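Long-range contact in putative hydrolase (Chromobacterium violaceum, PDB 3MCW), which probably acts as a hydrolase of the isochorismatase family, its exact reaction not being specified: residues 54-59 / 87-92. Residues are numbered along the deposited sequence; the frame is centred on the assembly and turned at random.
With EDO (1,2-ethanediol), chain L.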
loop_
_atom_site.group_PDB
_atom_site.type_symbol
_atom_site.label_atom_id
_atom_site.label_comp_id
_atom_site.label_asym_id
_atom_site.label_seq_id
_atom_site.Cartn_x
_atom_site.Cartn_y
_atom_site.Cartn_z
ATOM N N PRO A 54 -14.630 -2.296 20.677
ATOM C CA PRO A 54 -15.006 -1.625 19.460
ATOM C C PRO A 54 -14.736 -2.480 18.206
ATOM O O PRO A 54 -13.694 -3.128 18.122
ATOM C CB PRO A 54 -14.112 -0.365 19.466
ATOM C CG PRO A 54 -13.523 -0.244 20.752
ATOM C CD PRO A 54 -13.579 -1.570 21.406
ATOM N N LEU A 55 -15.634 -2.417 17.229
ATOM C CA LEU A 55 -15.469 -3.200 16.025
ATOM C C LEU A 55 -16.126 -2.510 14.857
ATOM O O LEU A 55 -17.154 -1.833 14.997
ATOM C CB LEU A 55 -15.827 -4.666 16.189
ATOM C CG LEU A 55 -17.276 -4.918 16.360
ATOM C CD1 LEU A 55 -17.788 -5.225 15.049
ATOM C CD2 LEU A 55 -17.494 -6.122 17.292
ATOM N N ILE A 56 -15.508 -2.638 13.694
ATOM C CA ILE A 56 -16.039 -2.077 12.436
ATOM C C ILE A 56 -15.874 -3.140 11.348
ATOM O O ILE A 56 -14.765 -3.672 11.141
ATOM C CB ILE A 56 -15.306 -0.782 12.023
ATOM C CG1 ILE A 56 -15.531 0.325 13.064
ATOM C CG2 ILE A 56 -15.712 -0.343 10.635
ATOM C CD1 ILE A 56 -14.684 1.568 12.811
ATOM N N HIS A 57 -16.955 -3.404 10.628
ATOM C CA HIS A 57 -16.933 -4.212 9.415
ATOM C C HIS A 57 -16.742 -3.283 8.223
ATOM O O HIS A 57 -17.486 -2.324 8.064
ATOM C CB HIS A 57 -18.245 -4.958 9.249
ATOM C CG HIS A 57 -18.668 -5.797 10.385
ATOM N ND1 HIS A 57 -18.284 -7.117 10.496
ATOM C CD2 HIS A 57 -19.441 -5.501 11.458
ATOM C CE1 HIS A 57 -18.844 -7.590 11.598
ATOM N NE2 HIS A 57 -19.541 -6.633 12.213
ATOM N N ILE A 58 -15.759 -3.574 7.366
ATOM C CA ILE A 58 -15.576 -2.891 6.113
ATOM C C ILE A 58 -16.140 -3.762 5.005
ATOM O O ILE A 58 -15.834 -4.960 4.913
ATOM C CB ILE A 58 -14.074 -2.592 5.859
ATOM C CG1 ILE A 58 -13.473 -1.719 6.954
ATOM C CG2 ILE A 58 -13.874 -1.988 4.453
ATOM C CD1 ILE A 58 -14.145 -0.365 7.171
ATOM N N ARG A 59 -16.958 -3.160 4.161
ATOM C CA ARG A 59 -17.633 -3.809 3.071
ATOM C C ARG A 59 -17.198 -3.178 1.751
ATOM O O ARG A 59 -17.145 -1.952 1.662
ATOM C CB ARG A 59 -19.181 -3.597 3.197
ATOM C CG ARG A 59 -20.017 -4.509 2.374
ATOM C CD ARG A 59 -21.478 -4.185 2.521
ATOM N NE ARG A 59 -21.840 -2.935 1.897
ATOM C CZ ARG A 59 -22.986 -2.292 2.101
ATOM N NH1 ARG A 59 -23.840 -2.730 3.022
ATOM N NH2 ARG A 59 -23.240 -1.185 1.437
ATOM N N GLY A 87 -26.916 -3.064 14.948
ATOM C CA GLY A 87 -26.240 -2.030 15.691
ATOM C C GLY A 87 -24.747 -1.960 15.467
ATOM O O GLY A 87 -24.111 -1.020 15.918
ATOM N N GLU A 88 -24.159 -2.960 14.829
ATOM C CA GLU A 88 -22.700 -2.931 14.580
ATOM C C GLU A 88 -22.400 -2.010 13.414
ATOM O O GLU A 88 -23.147 -1.929 12.442
ATOM C CB GLU A 88 -22.170 -4.341 14.310
ATOM C CG GLU A 88 -22.253 -5.215 15.551
ATOM C CD GLU A 88 -21.703 -6.599 15.371
ATOM O OE1 GLU A 88 -21.544 -7.070 14.216
ATOM O OE2 GLU A 88 -21.490 -7.265 16.409
ATOM N N THR A 89 -21.267 -1.312 13.519
ATOM C CA THR A 89 -20.832 -0.383 12.493
ATOM C C THR A 89 -20.329 -1.113 11.250
ATOM O O THR A 89 -19.439 -1.946 11.332
ATOM C CB THR A 89 -19.755 0.549 13.003
ATOM O OG1 THR A 89 -20.233 1.189 14.192
ATOM C CG2 THR A 89 -19.297 1.563 11.971
ATOM N N VAL A 90 -20.915 -0.761 10.118
ATOM C CA VAL A 90 -20.490 -1.237 8.799
ATOM C C VAL A 90 -20.182 -0.008 7.964
ATOM O O VAL A 90 -21.024 0.897 7.881
ATOM C CB VAL A 90 -21.600 -2.076 8.108
ATOM C CG1 VAL A 90 -21.155 -2.512 6.714
ATOM C CG2 VAL A 90 -22.013 -3.277 8.961
ATOM N N ILE A 91 -18.981 0.045 7.391
ATOM C CA ILE A 91 -18.544 1.119 6.526
ATOM C C ILE A 91 -18.275 0.561 5.155
ATOM O O ILE A 91 -17.477 -0.366 4.995
ATOM C CB ILE A 91 -17.314 1.852 7.055
ATOM C CG1 ILE A 91 -17.638 2.501 8.419
ATOM C CG2 ILE A 91 -16.770 2.851 6.067
ATOM C CD1 ILE A 91 -16.484 3.172 9.089
ATOM N N ALA A 92 -18.959 1.093 4.150
ATOM C CA ALA A 92 -18.792 0.686 2.783
ATOM C C ALA A 92 -17.710 1.515 2.093
ATOM O O ALA A 92 -17.618 2.736 2.295
ATOM C CB ALA A 92 -20.124 0.843 2.002
HETATM C C1 EDO L . -17.270 1.173 16.763
HETATM O O1 EDO L . -17.694 0.671 15.523
HETATM C C2 EDO L . -18.208 0.597 17.796
HETATM O O2 EDO L . -17.904 -0.792 18.004
HETATM O O HOH W 1 -19.762 -2.104 15.770
#
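H57 and E88 meet through their side chains beside two parallel strands. H57 NE2 donates to E88 OE1 over 2.9 Å. The acceptor lies close to the imidazole plane, at the ring edge. The carboxylate is met from above its own plane, 45° out of it. The ring and carboxylate planes are 31° apart. E88 reaches the ring with a chain extended beyond CG. E88 OE1 also accepts from R85 N, while OE2 forms a salt bridge with R49 NE on helix 37-51.

The backbones pair in parallel, H57 with V90, I58 with I91 and R59 with A92. H57 N bonds to T89 O, I91 N to H57 O at 2.9 Å, and R59 N to I91 O. Where the strands diverge, a water replaces the direct bond. It donates to L55 O (2.7 Å) and accepts from T89 N (2.8 Å). A 1,2-ethanediol, probably from the crystallisation liquor, sits alongside; its O2 accepts from L55 N.

On the face carrying I56, T89, I58 and I91, the isoleucines pack against each other. I56 CG2 meets I91 CD1 at 3.9 Å, and I58 CD1 lies beside I91 CB at the same distance. I56 and T89 lie side by side, pointing the same way. L104 of helix 104-111 packs on both I56 and I91. On the other face, R59 bends at chi3 (70°), bringing NH2 to 3.8 Å from A92 CB, while its NE pairs with D61.

This joins outermost strand 89-93 to strand 55-60 in the six-stranded parallel sheet of the isochorismatase fold. The charge of R49 probably helps hold E88 as a carboxylate. With OE1 gripped by two donors and OE2 by R49, E88 ties the residues leading into strand 89-93 to H57 and helix 37-51.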